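Local coordinates for protein Niban 2 (Homo sapiens, PDB 7CTP), which may suppress apoptosis and promote melanoma cell invasion, as a myristoylated PH-domain protein of the Niban family, at residues L24-Q29 / R216-L221; L411-L416 / L496-P501. All coordinates share one frame; numbering follows the deposited sequence.

Contact 1: L24-Q29 / R216-L221; sequences LTEFLQ and RQSKEL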
# COMPACT_ATOMS: atom_id res chain seq x y z
N LEU A 24 11.43 -12.41 -14.24
CA LEU A 24 11.63 -10.98 -14.41
C LEU A 24 11.52 -10.58 -15.87
O LEU A 24 10.94 -9.53 -16.19
CB LEU A 24 12.98 -10.57 -13.84
CG LEU A 24 13.05 -10.71 -12.32
CD1 LEU A 24 14.51 -10.63 -11.88
CD2 LEU A 24 12.20 -9.65 -11.62
N THR A 25 12.05 -11.41 -16.78
CA THR A 25 11.93 -11.12 -18.22
C THR A 25 10.47 -11.03 -18.64
O THR A 25 10.07 -10.08 -19.33
CB THR A 25 12.65 -12.20 -19.04
OG1 THR A 25 14.07 -12.10 -18.81
CG2 THR A 25 12.36 -12.04 -20.54
N GLU A 26 9.66 -12.00 -18.22
CA GLU A 26 8.25 -11.97 -18.59
C GLU A 26 7.54 -10.77 -17.98
O GLU A 26 6.77 -10.08 -18.67
CB GLU A 26 7.55 -13.27 -18.18
CG GLU A 26 6.18 -13.43 -18.85
CD GLU A 26 5.39 -14.64 -18.37
OE1 GLU A 26 4.16 -14.66 -18.59
OE2 GLU A 26 6.01 -15.56 -17.79
N PHE A 27 7.80 -10.48 -16.70
CA PHE A 27 7.21 -9.29 -16.09
C PHE A 27 7.61 -8.03 -16.84
O PHE A 27 6.78 -7.13 -17.06
CB PHE A 27 7.62 -9.13 -14.62
CG PHE A 27 7.24 -7.77 -14.08
CD1 PHE A 27 5.93 -7.53 -13.71
CD2 PHE A 27 8.15 -6.72 -14.07
CE1 PHE A 27 5.54 -6.27 -13.27
CE2 PHE A 27 7.77 -5.46 -13.63
CZ PHE A 27 6.47 -5.23 -13.24
N LEU A 28 8.90 -7.89 -17.16
CA LEU A 28 9.36 -6.64 -17.74
C LEU A 28 8.78 -6.41 -19.14
O LEU A 28 8.65 -5.26 -19.57
CB LEU A 28 10.89 -6.61 -17.76
CG LEU A 28 11.43 -6.51 -16.33
CD1 LEU A 28 12.95 -6.82 -16.29
CD2 LEU A 28 11.13 -5.15 -15.72
N GLN A 29 8.42 -7.49 -19.85
CA GLN A 29 7.69 -7.33 -21.11
C GLN A 29 6.31 -6.72 -20.87
O GLN A 29 5.90 -5.81 -21.60
CB GLN A 29 7.57 -8.68 -21.83
CG GLN A 29 8.89 -9.28 -22.26
CD GLN A 29 8.74 -10.67 -22.86
OE1 GLN A 29 8.09 -11.55 -22.29
NE2 GLN A 29 9.35 -10.87 -24.02
N ARG A 216 0.11 -11.35 -13.24
CA ARG A 216 -0.59 -12.30 -12.39
C ARG A 216 -1.80 -12.89 -13.11
O ARG A 216 -2.05 -14.10 -13.02
CB ARG A 216 -0.97 -11.64 -11.07
CG ARG A 216 0.26 -11.42 -10.16
CD ARG A 216 -0.05 -10.96 -8.74
NE ARG A 216 -0.33 -12.07 -7.82
CZ ARG A 216 -1.54 -12.31 -7.33
NH1 ARG A 216 -1.76 -13.31 -6.50
NH2 ARG A 216 -2.55 -11.52 -7.68
N GLN A 217 -2.53 -12.07 -13.87
CA GLN A 217 -3.65 -12.58 -14.66
C GLN A 217 -3.20 -13.62 -15.67
O GLN A 217 -3.92 -14.57 -15.96
CB GLN A 217 -4.37 -11.42 -15.36
CG GLN A 217 -5.32 -10.66 -14.47
CD GLN A 217 -5.94 -9.46 -15.14
OE1 GLN A 217 -6.41 -8.54 -14.47
NE2 GLN A 217 -5.94 -9.44 -16.47
N SER A 218 -2.00 -13.45 -16.23
CA SER A 218 -1.48 -14.41 -17.20
C SER A 218 -1.14 -15.75 -16.55
O SER A 218 -1.02 -16.76 -17.25
CB SER A 218 -0.27 -13.83 -17.92
OG SER A 218 0.92 -14.07 -17.19
N LYS A 219 -1.00 -15.76 -15.22
CA LYS A 219 -0.82 -16.98 -14.44
C LYS A 219 -2.13 -17.43 -13.80
O LYS A 219 -2.11 -18.22 -12.85
CB LYS A 219 0.25 -16.76 -13.37
CG LYS A 219 1.53 -16.16 -13.93
CD LYS A 219 2.18 -17.08 -14.96
CE LYS A 219 3.46 -16.47 -15.51
NZ LYS A 219 3.98 -17.19 -16.71
N GLU A 220 -3.25 -16.91 -14.30
CA GLU A 220 -4.59 -17.25 -13.83
C GLU A 220 -4.81 -16.84 -12.38
O GLU A 220 -5.57 -17.48 -11.65
CB GLU A 220 -4.88 -18.74 -14.07
CG GLU A 220 -5.01 -19.04 -15.58
CD GLU A 220 -5.15 -20.52 -15.93
OE1 GLU A 220 -4.14 -21.13 -16.36
OE2 GLU A 220 -6.27 -21.06 -15.80
N LEU A 221 -4.18 -15.74 -11.95
CA LEU A 221 -4.34 -15.19 -10.61
C LEU A 221 -5.09 -13.87 -10.71
O LEU A 221 -4.55 -12.87 -11.19
CB LEU A 221 -3.00 -15.00 -9.92
CG LEU A 221 -2.12 -16.25 -9.76
CD1 LEU A 221 -0.81 -15.87 -9.11
CD2 LEU A 221 -2.85 -17.31 -8.96

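Contact 2: L411-L416 / L496-P501; sequences LRLDGL and LQISIP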
# COMPACT_ATOMS: atom_id res chain seq x y z
N LEU A 411 -13.56 -3.59 9.62
CA LEU A 411 -13.89 -3.83 8.22
C LEU A 411 -13.86 -5.31 7.92
O LEU A 411 -12.91 -6.01 8.27
CB LEU A 411 -12.89 -3.11 7.31
CG LEU A 411 -13.08 -3.44 5.82
CD1 LEU A 411 -14.46 -2.99 5.35
CD2 LEU A 411 -11.99 -2.83 4.96
N ARG A 412 -14.92 -5.80 7.27
CA ARG A 412 -14.97 -7.16 6.75
C ARG A 412 -15.70 -7.13 5.41
O ARG A 412 -16.87 -6.76 5.35
CB ARG A 412 -15.66 -8.11 7.73
CG ARG A 412 -14.85 -8.36 9.00
CD ARG A 412 -15.46 -9.43 9.90
NE ARG A 412 -15.33 -10.77 9.34
CZ ARG A 412 -16.29 -11.40 8.67
NH1 ARG A 412 -17.45 -10.80 8.47
NH2 ARG A 412 -16.08 -12.62 8.20
N LEU A 413 -15.00 -7.52 4.34
CA LEU A 413 -15.52 -7.44 2.98
C LEU A 413 -15.68 -8.85 2.42
O LEU A 413 -14.78 -9.68 2.56
CB LEU A 413 -14.58 -6.65 2.06
CG LEU A 413 -14.44 -5.14 2.25
CD1 LEU A 413 -13.23 -4.62 1.49
CD2 LEU A 413 -15.70 -4.41 1.81
N ASP A 414 -16.83 -9.11 1.80
CA ASP A 414 -17.00 -10.32 1.01
C ASP A 414 -16.47 -10.09 -0.40
O ASP A 414 -16.47 -8.97 -0.91
CB ASP A 414 -18.47 -10.72 0.92
CG ASP A 414 -18.94 -11.54 2.11
OD1 ASP A 414 -18.16 -11.72 3.08
OD2 ASP A 414 -20.09 -12.01 2.07
N GLY A 415 -16.00 -11.16 -1.02
CA GLY A 415 -15.74 -11.16 -2.44
C GLY A 415 -17.02 -11.46 -3.19
O GLY A 415 -18.12 -11.54 -2.62
N LEU A 416 -16.89 -11.63 -4.51
CA LEU A 416 -18.05 -11.90 -5.34
C LEU A 416 -18.33 -13.40 -5.47
O LEU A 416 -19.11 -13.80 -6.34
CB LEU A 416 -17.87 -11.24 -6.70
CG LEU A 416 -18.26 -9.77 -6.65
CD1 LEU A 416 -17.94 -9.09 -7.97
CD2 LEU A 416 -19.74 -9.61 -6.31
N LEU A 496 -14.55 -1.11 -7.99
CA LEU A 496 -13.97 -1.53 -9.27
C LEU A 496 -12.94 -2.63 -9.07
O LEU A 496 -12.88 -3.59 -9.84
CB LEU A 496 -13.35 -0.33 -9.97
CG LEU A 496 -14.32 0.68 -10.58
CD1 LEU A 496 -13.59 1.92 -11.05
CD2 LEU A 496 -15.07 0.03 -11.74
N GLN A 497 -12.11 -2.49 -8.04
CA GLN A 497 -11.05 -3.47 -7.80
C GLN A 497 -11.58 -4.81 -7.29
O GLN A 497 -10.87 -5.81 -7.39
CB GLN A 497 -10.02 -2.89 -6.83
CG GLN A 497 -9.18 -1.81 -7.48
CD GLN A 497 -8.17 -1.18 -6.54
OE1 GLN A 497 -7.83 -1.75 -5.50
NE2 GLN A 497 -7.65 -0.03 -6.92
N ILE A 498 -12.80 -4.85 -6.76
CA ILE A 498 -13.42 -6.12 -6.42
C ILE A 498 -14.18 -6.71 -7.60
O ILE A 498 -14.12 -7.92 -7.85
CB ILE A 498 -14.34 -5.95 -5.20
CG1 ILE A 498 -13.52 -5.73 -3.92
CG2 ILE A 498 -15.27 -7.17 -5.06
CD1 ILE A 498 -14.26 -5.01 -2.82
N SER A 499 -14.87 -5.88 -8.37
CA SER A 499 -15.80 -6.39 -9.37
C SER A 499 -15.12 -6.74 -10.69
O SER A 499 -15.49 -7.73 -11.34
CB SER A 499 -16.92 -5.37 -9.59
OG SER A 499 -16.41 -4.17 -10.13
N ILE A 500 -14.13 -5.96 -11.12
CA ILE A 500 -13.58 -6.18 -12.46
C ILE A 500 -12.77 -7.48 -12.51
O ILE A 500 -12.94 -8.25 -13.47
CB ILE A 500 -12.76 -4.96 -12.93
CG1 ILE A 500 -13.71 -3.79 -13.24
CG2 ILE A 500 -11.98 -5.29 -14.19
CD1 ILE A 500 -12.99 -2.52 -13.63
N PRO A 501 -11.91 -7.79 -11.53
CA PRO A 501 -11.21 -9.09 -11.62
C PRO A 501 -12.16 -10.26 -11.65
O PRO A 501 -11.89 -11.28 -12.31
CB PRO A 501 -10.33 -9.11 -10.36
CG PRO A 501 -10.14 -7.68 -10.02
CD PRO A 501 -11.45 -7.03 -10.36

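Contact 1: L24-Q29 / R216-L221
E26 carries CG on the side remote from its own N (chi1 -166°), and its straight chain leads out from helix 10-48 to meet K219, whose chain turns at chi2 (-62°) and then runs straight towards it from the opposite direction. The two meet as a salt bridge, in which K219 NZ lies 2.8 Å from E26 OE2, on that oxygen's syn lone pair. A weak second bond, 3.2 Å long, joins K219 NZ to E26 OE1. The ammonium thus sits nearer one oxygen of the carboxylate while still touching the other. E26 OE1 also comes within 3.6 Å of S218 OG, but that hydroxyl is bonded to the carbonyl O of Y215 in its own helix. Replacing E26 by an alanine removes the carboxylate and is likely to leave the K219 ammonium without its mate and its long chain freer to turn. The contact is small and lies at the surface, with the two backbones well apart. K219 follows the C-terminal end of helix 204-218, where L221 N bonds R216 O and E220 N bonds Q217 O, with E220, of positive phi, as the C' residue. The contact is therefore a surface salt bridge from the flank of helix 10-48 to the turn that ends helix 204-218, a Schellman motif.

Contact 2: L411-L416 / L496-P501
L416 meets helix 464-511 side on, at I498 and S499, and its side chain can be followed outward from the loop. CB points toward the helix but makes no close approach itself. CG, anti to the carbonyl carbon (chi1 -82°), is the first atom to come near, 4.3 Å from CG2 of I498. There the chain forks: CD2 diverges from the helix, while CD1 continues the extended chain and does the closest touching. It lies 3.7 Å from S499 CA and 4.2 Å from S499 CB, so that one methyl rests on the backbone of the helix as well as on the start of a side chain. The same CD1 is 4.0 Å from I498 O, a carbonyl brushed by a methyl rather than bonded.

I498 is shared between two leucines. Its CG2 branch meets L416, whereas its other branch ends in CD1, which approaches CD1 of L413 at 4.4 Å, methyl to methyl. S499 gives carbon to this contact and turns its hydroxyl to L495 O within the helix, so the buried OG is satisfied without help from the loop. Helix 342-378 packs alongside, I345 against I498 and A348 against L413, and Y341 touches L416.

The backbone of L413 is hydrogen-bonded to D421 and to T425 OG1. No hydrogen bond or charge spans the two segments, which implies that their cohesion comes from dispersion and the burial of hydrocarbon, with shape more than direction deciding the fit.

Overall arrangement
Contacts 1 and 2 lie in the helical part of the chain, their centres about 22 Å apart and their nearest atoms about 6 Å apart, so they do not touch. They are in series: 24-29 and 216-221 have closed before 411-416 and 496-501 pair, and the strands of the antiparallel sheet, 70-77 to 169-173, lie in the sequence between 24-29 and 216-221. Helix 532-555 reaches both, bonding Q217 of contact 1 through E537 and packing I548 on S499 of contact 2. The two differ in character, the first a charged pair at the surface, the second a buried apolar one.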